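Local coordinates for DNA polymerase II large subunit (Pyrococcus horikoshii, PDB 7OEC), which includes an intein, the part described here, that probably excises itself by protein splicing and joins the flanking polymerase segments, at residues V40-K45 and I67-K72; I71-T76 and D146-L151; V13-T18 and P46-K51. The protein carries 2 engineered substitutions. One frame throughout, in Å; residues are numbered along the deposited sequence.

Contact 1 (V40-K45 and I67-K72); sequences VYVRKK and IEEVIK. With PEG (di(hydroxyethyl)ether), chain E; SO4 (sulfate ion), chain B.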
loop_
_atom_site.group_PDB
_atom_site.type_symbol
_atom_site.label_atom_id
_atom_site.label_comp_id
_atom_site.label_asym_id
_atom_site.label_seq_id
_atom_site.Cartn_x
_atom_site.Cartn_y
_atom_site.Cartn_z
ATOM N N VAL A 40 -4.583 -12.479 -14.692
ATOM C CA VAL A 40 -3.642 -11.995 -13.701
ATOM C C VAL A 40 -2.709 -13.115 -13.276
ATOM O O VAL A 40 -3.043 -14.306 -13.335
ATOM C CB VAL A 40 -4.309 -11.386 -12.462
ATOM C CG1 VAL A 40 -5.271 -10.267 -12.833
ATOM C CG2 VAL A 40 -4.989 -12.426 -11.732
ATOM N N TYR A 41 -1.534 -12.711 -12.810
ATOM C CA TYR A 41 -0.532 -13.631 -12.313
ATOM C C TYR A 41 -0.542 -13.595 -10.800
ATOM O O TYR A 41 -0.440 -12.529 -10.197
ATOM C CB TYR A 41 0.855 -13.221 -12.782
ATOM C CG TYR A 41 1.058 -13.291 -14.272
ATOM C CD1 TYR A 41 1.467 -14.468 -14.865
ATOM C CD2 TYR A 41 0.814 -12.189 -15.096
ATOM C CE1 TYR A 41 1.646 -14.558 -16.233
ATOM C CE2 TYR A 41 0.983 -12.273 -16.460
ATOM C CZ TYR A 41 1.420 -13.463 -17.031
ATOM O OH TYR A 41 1.607 -13.553 -18.417
ATOM N N VAL A 42 -0.645 -14.761 -10.197
ATOM C CA VAL A 42 -0.719 -14.889 -8.757
ATOM C C VAL A 42 0.399 -15.804 -8.292
ATOM O O VAL A 42 0.576 -16.903 -8.834
ATOM C CB VAL A 42 -2.084 -15.454 -8.332
ATOM C CG1 VAL A 42 -2.111 -15.623 -6.832
ATOM C CG2 VAL A 42 -3.154 -14.531 -8.782
ATOM N N ARG A 43 1.110 -15.363 -7.252
ATOM C CA ARG A 43 2.107 -16.169 -6.563
ATOM C C ARG A 43 1.748 -16.284 -5.083
ATOM O O ARG A 43 1.361 -15.298 -4.453
ATOM C CB ARG A 43 3.505 -15.558 -6.755
ATOM C CG ARG A 43 3.969 -15.549 -8.151
ATOM C CD ARG A 43 5.356 -14.949 -8.289
ATOM N NE ARG A 43 5.885 -15.014 -9.639
ATOM C CZ ARG A 43 7.148 -14.762 -9.941
ATOM N NH1 ARG A 43 7.999 -14.448 -8.983
ATOM N NH2 ARG A 43 7.548 -14.821 -11.198
ATOM N N LYS A 44 1.852 -17.500 -4.519
ATOM C CA LYS A 44 1.498 -17.734 -3.111
ATOM C C LYS A 44 2.599 -18.320 -2.220
ATOM O O LYS A 44 2.465 -18.262 -0.991
ATOM C CB LYS A 44 0.265 -18.654 -2.967
ATOM C CG LYS A 44 -0.939 -18.073 -3.622
ATOM C CD LYS A 44 -2.146 -18.934 -3.436
ATOM C CE LYS A 44 -3.268 -18.331 -4.231
ATOM N NZ LYS A 44 -4.521 -19.109 -4.160
ATOM N N LYS A 45 3.661 -18.893 -2.787
ATOM C CA LYS A 45 4.621 -19.648 -1.991
ATOM C C LYS A 45 5.856 -18.805 -1.743
ATOM O O LYS A 45 6.570 -18.466 -2.694
ATOM C CB LYS A 45 5.002 -20.924 -2.717
ATOM C CG LYS A 45 3.896 -21.991 -2.653
ATOM C CD LYS A 45 4.383 -23.320 -3.223
ATOM C CE LYS A 45 3.290 -24.405 -3.198
ATOM N NZ LYS A 45 3.714 -25.765 -3.713
ATOM N N ILE A 67 1.292 -12.721 4.454
ATOM C CA ILE A 67 0.964 -12.384 3.082
ATOM C C ILE A 67 0.385 -13.646 2.441
ATOM O O ILE A 67 1.071 -14.672 2.346
ATOM C CB ILE A 67 2.218 -11.911 2.335
ATOM C CG1 ILE A 67 2.834 -10.653 2.974
ATOM C CG2 ILE A 67 1.831 -11.694 0.883
ATOM C CD1 ILE A 67 4.254 -10.420 2.582
ATOM N N GLU A 68 -0.885 -13.587 2.033
ATOM C CA GLU A 68 -1.556 -14.741 1.445
ATOM C C GLU A 68 -1.185 -14.928 -0.022
ATOM O O GLU A 68 -1.033 -16.072 -0.475
ATOM C CB GLU A 68 -3.068 -14.570 1.608
ATOM C CG GLU A 68 -3.877 -15.794 1.336
ATOM C CD GLU A 68 -5.126 -15.851 2.193
ATOM O OE1 GLU A 68 -5.369 -14.853 2.920
ATOM O OE2 GLU A 68 -5.842 -16.891 2.154
ATOM N N GLU A 69 -1.025 -13.830 -0.769
ATOM C CA GLU A 69 -0.632 -13.921 -2.172
ATOM C C GLU A 69 -0.143 -12.558 -2.632
ATOM O O GLU A 69 -0.433 -11.535 -2.010
ATOM C CB GLU A 69 -1.771 -14.409 -3.061
ATOM C CG GLU A 69 -2.906 -13.472 -3.113
ATOM C CD GLU A 69 -4.119 -14.084 -3.848
ATOM O OE1 GLU A 69 -4.537 -15.215 -3.534
ATOM O OE2 GLU A 69 -4.650 -13.430 -4.745
ATOM N N VAL A 70 0.639 -12.568 -3.704
ATOM C CA VAL A 70 1.054 -11.360 -4.401
ATOM C C VAL A 70 0.589 -11.506 -5.845
ATOM O O VAL A 70 0.590 -12.601 -6.410
ATOM C CB VAL A 70 2.584 -11.209 -4.281
ATOM C CG1 VAL A 70 2.985 -10.993 -2.854
ATOM C CG2 VAL A 70 3.311 -12.461 -4.785
ATOM N N ILE A 71 0.204 -10.399 -6.455
ATOM C CA ILE A 71 -0.496 -10.407 -7.727
ATOM C C ILE A 71 0.157 -9.401 -8.657
ATOM O O ILE A 71 0.489 -8.287 -8.245
ATOM C CB ILE A 71 -1.993 -10.082 -7.544
ATOM C CG1 ILE A 71 -2.610 -11.069 -6.563
ATOM C CG2 ILE A 71 -2.698 -10.030 -8.950
ATOM C CD1 ILE A 71 -3.959 -10.656 -6.068
ATOM N N LYS A 72 0.309 -9.784 -9.916
ATOM C CA LYS A 72 0.783 -8.911 -10.978
ATOM C C LYS A 72 -0.286 -8.933 -12.065
ATOM O O LYS A 72 -0.699 -10.005 -12.512
ATOM C CB LYS A 72 2.108 -9.440 -11.506
ATOM C CG LYS A 72 2.670 -8.671 -12.704
ATOM C CD LYS A 72 3.976 -9.301 -13.133
ATOM C CE LYS A 72 4.450 -8.885 -14.493
ATOM N NZ LYS A 72 5.725 -9.584 -14.848
HETATM C C1 PEG E . -6.238 -17.416 -6.457
HETATM O O1 PEG E . -6.445 -16.054 -6.133
HETATM C C2 PEG E . -5.183 -17.630 -7.565
HETATM O O2 PEG E . -4.443 -18.829 -7.415
HETATM C C3 PEG E . -3.160 -18.833 -8.004
HETATM C C4 PEG E . -2.128 -19.544 -7.109
HETATM O O4 PEG E . -0.824 -19.049 -7.350
HETATM S S SO4 B . 11.418 -14.203 -11.216
HETATM O O1 SO4 B . 10.244 -14.613 -11.983
HETATM O O2 SO4 B . 11.200 -14.324 -9.770
HETATM O O3 SO4 B . 11.693 -12.799 -11.532
HETATM O O4 SO4 B . 12.524 -15.088 -11.579
HETATM O O HOH W 1 2.087 -17.007 1.487
#

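Contact 2 (I71-T76 and D146-L151); sequences IKAPAT and DFVFSL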
loop_
_atom_site.group_PDB
_atom_site.type_symbol
_atom_site.label_atom_id
_atom_site.label_comp_id
_atom_site.label_asym_id
_atom_site.label_seq_id
_atom_site.Cartn_x
_atom_site.Cartn_y
_atom_site.Cartn_z
ATOM N N ILE A 71 0.204 -10.399 -6.455
ATOM C CA ILE A 71 -0.496 -10.407 -7.727
ATOM C C ILE A 71 0.157 -9.401 -8.657
ATOM O O ILE A 71 0.489 -8.287 -8.245
ATOM C CB ILE A 71 -1.993 -10.082 -7.544
ATOM C CG1 ILE A 71 -2.610 -11.069 -6.563
ATOM C CG2 ILE A 71 -2.698 -10.030 -8.950
ATOM C CD1 ILE A 71 -3.959 -10.656 -6.068
ATOM N N LYS A 72 0.309 -9.784 -9.916
ATOM C CA LYS A 72 0.783 -8.911 -10.978
ATOM C C LYS A 72 -0.286 -8.933 -12.065
ATOM O O LYS A 72 -0.699 -10.005 -12.512
ATOM C CB LYS A 72 2.108 -9.440 -11.506
ATOM C CG LYS A 72 2.670 -8.671 -12.704
ATOM C CD LYS A 72 3.976 -9.301 -13.133
ATOM C CE LYS A 72 4.450 -8.885 -14.493
ATOM N NZ LYS A 72 5.725 -9.584 -14.848
ATOM N N ALA A 73 -0.770 -7.759 -12.439
ATOM C CA ALA A 73 -1.865 -7.641 -13.381
ATOM C C ALA A 73 -1.542 -6.611 -14.448
ATOM O O ALA A 73 -0.793 -5.658 -14.200
ATOM C CB ALA A 73 -3.117 -7.160 -12.652
ATOM N N PRO A 74 -2.102 -6.766 -15.643
ATOM C CA PRO A 74 -1.874 -5.755 -16.667
ATOM C C PRO A 74 -2.452 -4.430 -16.227
ATOM O O PRO A 74 -3.509 -4.357 -15.602
ATOM C CB PRO A 74 -2.615 -6.302 -17.886
ATOM C CG PRO A 74 -3.481 -7.302 -17.392
ATOM C CD PRO A 74 -2.941 -7.856 -16.166
ATOM N N ALA A 75 -1.737 -3.378 -16.562
ATOM C CA ALA A 75 -2.175 -2.037 -16.243
ATOM C C ALA A 75 -3.305 -1.641 -17.192
ATOM O O ALA A 75 -3.210 -1.843 -18.402
ATOM C CB ALA A 75 -0.973 -1.102 -16.387
ATOM N N THR A 76 -4.386 -1.113 -16.649
ATOM C CA THR A 76 -5.470 -0.591 -17.461
ATOM C C THR A 76 -5.723 0.858 -17.097
ATOM O O THR A 76 -5.647 1.759 -17.946
ATOM C CB THR A 76 -6.699 -1.504 -17.224
ATOM O OG1 THR A 76 -7.092 -1.444 -15.850
ATOM C CG2 THR A 76 -6.355 -2.993 -17.542
ATOM N N ASP A 146 3.610 -1.565 -17.963
ATOM C CA ASP A 146 2.661 -2.540 -18.470
ATOM C C ASP A 146 1.939 -3.320 -17.381
ATOM O O ASP A 146 0.868 -3.861 -17.656
ATOM C CB ASP A 146 3.379 -3.533 -19.376
ATOM C CG ASP A 146 3.533 -3.034 -20.801
ATOM O OD1 ASP A 146 2.699 -2.215 -21.248
ATOM O OD2 ASP A 146 4.487 -3.497 -21.479
ATOM N N PHE A 147 2.482 -3.385 -16.169
ATOM C CA PHE A 147 1.916 -4.174 -15.087
ATOM C C PHE A 147 1.857 -3.371 -13.805
ATOM O O PHE A 147 2.677 -2.481 -13.563
ATOM C CB PHE A 147 2.748 -5.415 -14.829
ATOM C CG PHE A 147 2.738 -6.359 -15.971
ATOM C CD1 PHE A 147 1.652 -7.197 -16.164
ATOM C CD2 PHE A 147 3.731 -6.360 -16.929
ATOM C CE1 PHE A 147 1.581 -7.999 -17.286
ATOM C CE2 PHE A 147 3.637 -7.198 -18.038
ATOM C CZ PHE A 147 2.585 -7.989 -18.205
ATOM N N VAL A 148 0.880 -3.720 -12.972
ATOM C CA VAL A 148 0.719 -3.169 -11.633
ATOM C C VAL A 148 0.610 -4.358 -10.677
ATOM O O VAL A 148 0.434 -5.503 -11.093
ATOM C CB VAL A 148 -0.513 -2.244 -11.545
ATOM C CG1 VAL A 148 -0.211 -0.970 -12.280
ATOM C CG2 VAL A 148 -1.767 -2.911 -12.062
ATOM N N PHE A 149 0.749 -4.070 -9.382
ATOM C CA PHE A 149 0.969 -5.109 -8.385
ATOM C C PHE A 149 0.092 -4.920 -7.166
ATOM O O PHE A 149 -0.275 -3.801 -6.812
ATOM C CB PHE A 149 2.421 -5.112 -7.913
ATOM C CG PHE A 149 3.386 -5.486 -9.021
ATOM C CD1 PHE A 149 3.814 -4.544 -9.920
ATOM C CD2 PHE A 149 3.866 -6.790 -9.142
ATOM C CE1 PHE A 149 4.687 -4.862 -10.879
ATOM C CE2 PHE A 149 4.762 -7.123 -10.102
ATOM C CZ PHE A 149 5.153 -6.176 -11.000
ATOM N N SER A 150 -0.244 -6.024 -6.514
ATOM C CA SER A 150 -1.003 -5.931 -5.279
ATOM C C SER A 150 -0.624 -7.100 -4.391
ATOM O O SER A 150 0.223 -7.927 -4.738
ATOM C CB SER A 150 -2.518 -5.921 -5.521
ATOM O OG SER A 150 -3.236 -5.455 -4.372
ATOM N N LEU A 151 -1.282 -7.173 -3.246
ATOM C CA LEU A 151 -1.075 -8.269 -2.322
ATOM C C LEU A 151 -2.312 -8.402 -1.469
ATOM O O LEU A 151 -3.100 -7.473 -1.344
ATOM C CB LEU A 151 0.116 -8.084 -1.383
ATOM C CG LEU A 151 0.029 -6.998 -0.334
ATOM C CD1 LEU A 151 1.096 -7.180 0.676
ATOM C CD2 LEU A 151 0.035 -5.609 -0.913
#

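Contact 3 (V13-T18 and P46-K51); sequences VQINGT and PKVDIK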
loop_
_atom_site.group_PDB
_atom_site.type_symbol
_atom_site.label_atom_id
_atom_site.label_comp_id
_atom_site.label_asym_id
_atom_site.label_seq_id
_atom_site.Cartn_x
_atom_site.Cartn_y
_atom_site.Cartn_z
ATOM N N VAL A 13 7.979 -4.634 5.359
ATOM C CA VAL A 13 7.870 -6.052 5.623
ATOM C C VAL A 13 8.898 -6.439 6.678
ATOM O O VAL A 13 9.788 -5.671 7.048
ATOM C CB VAL A 13 8.077 -6.900 4.346
ATOM C CG1 VAL A 13 6.923 -6.619 3.345
ATOM C CG2 VAL A 13 9.427 -6.682 3.695
ATOM N N GLN A 14 8.730 -7.644 7.189
ATOM C CA GLN A 14 9.685 -8.270 8.079
ATOM C C GLN A 14 10.175 -9.515 7.362
ATOM O O GLN A 14 9.374 -10.415 7.076
ATOM C CB GLN A 14 9.007 -8.677 9.378
ATOM C CG GLN A 14 10.065 -9.080 10.368
ATOM C CD GLN A 14 9.510 -9.686 11.569
ATOM O OE1 GLN A 14 9.625 -9.115 12.642
ATOM N NE2 GLN A 14 8.894 -10.866 11.425
ATOM N N ILE A 15 11.464 -9.556 7.031
ATOM C CA ILE A 15 12.034 -10.693 6.313
ATOM C C ILE A 15 13.018 -11.376 7.247
ATOM O O ILE A 15 13.976 -10.746 7.720
ATOM C CB ILE A 15 12.711 -10.298 4.989
ATOM C CG1 ILE A 15 11.694 -9.665 4.023
ATOM C CG2 ILE A 15 13.345 -11.553 4.384
ATOM C CD1 ILE A 15 12.257 -9.191 2.762
ATOM N N ASN A 16 12.739 -12.631 7.575
ATOM C CA ASN A 16 13.577 -13.393 8.482
ATOM C C ASN A 16 13.895 -12.591 9.748
ATOM O O ASN A 16 15.041 -12.523 10.207
ATOM C CB ASN A 16 14.875 -13.851 7.817
ATOM C CG ASN A 16 14.675 -14.884 6.721
ATOM O OD1 ASN A 16 14.903 -14.621 5.521
ATOM N ND2 ASN A 16 14.349 -16.086 7.127
ATOM N N GLY A 17 12.855 -11.984 10.314
ATOM C CA GLY A 17 12.956 -11.243 11.549
ATOM C C GLY A 17 13.495 -9.826 11.460
ATOM O O GLY A 17 13.586 -9.174 12.505
ATOM N N THR A 18 13.892 -9.331 10.262
ATOM C CA THR A 18 14.490 -8.001 10.082
ATOM C C THR A 18 13.498 -7.101 9.377
ATOM O O THR A 18 13.074 -7.442 8.267
ATOM C CB THR A 18 15.773 -8.083 9.200
ATOM O OG1 THR A 18 16.768 -8.882 9.834
ATOM C CG2 THR A 18 16.377 -6.711 8.955
ATOM N N PRO A 46 6.146 -18.446 -0.512
ATOM C CA PRO A 46 7.252 -17.531 -0.228
ATOM C C PRO A 46 8.629 -18.183 -0.295
ATOM O O PRO A 46 8.849 -19.316 0.146
ATOM C CB PRO A 46 6.946 -17.095 1.203
ATOM C CG PRO A 46 6.233 -18.336 1.782
ATOM C CD PRO A 46 5.349 -18.775 0.676
ATOM N N LYS A 47 9.579 -17.424 -0.847
ATOM C CA LYS A 47 10.971 -17.879 -0.917
ATOM C C LYS A 47 11.769 -17.580 0.359
ATOM O O LYS A 47 12.847 -18.155 0.566
ATOM C CB LYS A 47 11.676 -17.219 -2.104
ATOM C CG LYS A 47 11.130 -17.619 -3.454
ATOM C CD LYS A 47 11.757 -16.798 -4.577
ATOM C CE LYS A 47 11.117 -17.179 -5.914
ATOM N NZ LYS A 47 11.448 -16.200 -6.988
ATOM N N VAL A 48 11.260 -16.680 1.198
ATOM C CA VAL A 48 11.886 -16.248 2.439
ATOM C C VAL A 48 10.760 -16.206 3.461
ATOM O O VAL A 48 9.573 -16.170 3.114
ATOM C CB VAL A 48 12.556 -14.855 2.306
ATOM C CG1 VAL A 48 13.732 -14.935 1.308
ATOM C CG2 VAL A 48 11.535 -13.809 1.853
ATOM N N ASP A 49 11.134 -16.215 4.739
ATOM C CA ASP A 49 10.150 -16.112 5.819
ATOM C C ASP A 49 9.753 -14.648 5.941
ATOM O O ASP A 49 10.574 -13.808 6.315
ATOM C CB ASP A 49 10.711 -16.641 7.137
ATOM C CG ASP A 49 10.846 -18.211 7.164
ATOM O OD1 ASP A 49 9.993 -18.923 6.562
ATOM O OD2 ASP A 49 11.811 -18.738 7.790
ATOM N N ILE A 50 8.531 -14.316 5.553
ATOM C CA ILE A 50 8.151 -12.923 5.343
ATOM C C ILE A 50 6.794 -12.674 5.977
ATOM O O ILE A 50 5.911 -13.543 5.967
ATOM C CB ILE A 50 8.197 -12.533 3.837
ATOM C CG1 ILE A 50 7.961 -11.004 3.686
ATOM C CG2 ILE A 50 7.236 -13.422 2.962
ATOM C CD1 ILE A 50 8.313 -10.433 2.375
ATOM N N LYS A 51 6.676 -11.506 6.603
ATOM C CA LYS A 51 5.414 -10.989 7.091
ATOM C C LYS A 51 5.307 -9.535 6.650
ATOM O O LYS A 51 6.305 -8.881 6.350
ATOM C CB LYS A 51 5.331 -11.132 8.611
ATOM C CG LYS A 51 5.160 -12.563 9.116
ATOM C CD LYS A 51 5.136 -12.539 10.603
ATOM C CE LYS A 51 5.139 -13.932 11.197
ATOM N NZ LYS A 51 4.245 -14.863 10.448
#

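Contact 1 (V40-K45 and I67-K72)
The carbonyl O of Lys72 takes a hydrogen bond from the backbone N of Tyr41 at 2.8 Å, and the same oxygen lies at the edge of the Tyr41 ring, in its plane, 3.7 Å from CD2. Lys72 N returns the bond to Tyr41 O, and Arg43 and Val70 repeat the exchange. The result is a worked example of antiparallel pairing, joining strands 40-43 and 61-74 in the sheet of the intein splicing domain: between these two hydrogen-bonded pairs falls the non-hydrogen-bonded pair Val42 and Ile71, where the CA of Ile71 adds a C-H contact to Tyr41 O at 3.3 Å.

Tyr41, Arg43, Val70 and Lys72 share one face. There CG2 of Val70 fits between its backbone N and carbonyl carbon, which sets it 3.7 Å from Arg43 CB. The arginine chain runs extended, away from strand 61-74, so that NH1 and NH2 each reach one sulfate oxygen (NH2 to O1, 2.8 Å) while NE pairs with Glu34. On the other face Val42 and Ile71 lie alongside each other, CG2 of the valine 4.1 Å from CG1 of the isoleucine.

Just past the end of strand 40-43, Lys44 lies beside Glu69, whose CG turns between backbone N and carbonyl carbon (chi1 65°); the salt bridge from Lys44 NZ to Glu69 OE1 is long, 3.9 Å. A diethylene glycol molecule donates from O4 to Val42 O, and a water joins Lys44 O to Ile67 O.

Cohesion therefore rests mainly on backbone bonds; sulfate on the arginine and glycol on a backbone carbonyl probably come from the crystallisation liquor.

Contact 2 (I71-T76 and D146-L151)
The antiparallel ladder between strands 61-74 and 147-153, part of the curled beta-sheet of the intein fold, pairs Ile71 with Ser150 and Ala73 with Val148 through two backbone hydrogen bonds each. A fifth bond, from Ala75 N to Asp146 O at 2.9 Å, prolongs the pairing past the strand ends; its donor stands 43° out of the carbonyl plane.

Lys72 illustrates how an extended aliphatic chain can serve two aromatic neighbours. With its CG anti to the backbone N (chi1 176°), it runs beside Phe149, CG lying 3.7 Å from Phe149 CE2, and then crosses one face of Phe147. Its CE is 3.6 Å from the Phe147 ring centroid in a CH-pi contact, and NZ follows at 4.5 Å as a cation-pi partner. With an alanine in place of Phe147 the ring facing CE and NZ is gone, and the end of the lysine chain is likely to be freer to turn.

Past the strand end, on the face carrying Val148, Ala75 CB meets Val148 CG1 at 4.2 Å. Helix 24-29 packs on the lysine side, Tyr28 touching Lys72 and Leu24 touching Phe149, while Ile71 and Ala73 lean on Val40 of strand 40-43, and Phe5 bonds to the Phe149 backbone.

Contact 3 (V13-T18 and P46-K51)
Ile50 and Ile15 lie side by side at the apolar centre, CD1 of Ile50 being 3.8 Å from CG1 of Ile15. Because CG1 of Ile50 stands anti to the backbone N (chi1 -173°), its CD1 is carried across to the opposite strand, where it also comes within 4.1 Å of Val13 CB. From the other end Val48 brings CG2 to 3.8 Å from Ile15 CG2, the two side chains crossing at a slant. Phe31, which touches Ile50, and Val22 of strand 18-23, which touches Val13 and Ile15, extend this patch beyond the two segments.

The backbones of the two segments pair alongside. Gln14 N donates to Lys51 O at 2.8 Å with the donor tilted from the carbonyl plane, whereas Lys51 N meets Gln14 O in the carbonyl plane of Gln14. Next along, Asn16 N reaches Asp49 O at 2.8 Å in a nearly straight bond (174° at the hydrogen). Asn16 also begins the central pair of a type I' turn from Ile15 to Thr18: it and Gly17 both adopt positive phi, as such a turn requires, and the turn links strands 10-15 and 18-23 in a tight hairpin.

The outer edge is polar but only loosely engaged. The amide of Asn16 lies across the carboxylate of Asp49, their planes 63° apart, and ND2 approaches OD2 to 3.7 Å without a hydrogen bond. Lys51 packs its CD near Gln14 NE2, at 4.2 Å, but bends at its last torsion, and NZ forms a salt bridge with Asp66.

Hydrophobic branches and three backbone bonds thus do most of the holding. Asp49 N is left buried by the contact with no partner in the model, the charge of Lys51 is met by Asp66, outside the two segments, and the Asp49 carboxylate makes no hydrogen bond to the Asn16 amide.

All three contacts lie toward the surface of the intein, each including just one buried residue, and all belong to the same antiparallel sheet. Contacts 1 and 2 share Ile71 and Lys72 because strand 61-74 runs between strands 40-43 and 147-153; they touch, Val40 CG1 lying 3.8 Å from Ala73 CB. Contact 3 joins strands 10-15 and 50-56 and meets contact 1 where Ile67 packs on Ile50, but does not touch contact 2. Chemistry follows position: contact 1 is held by backbone bonds with a long salt bridge at its margin, contact 2 adds a lysine crossing the face of one phenylalanine and running beside another, and contact 3 relies on branched aliphatic groups.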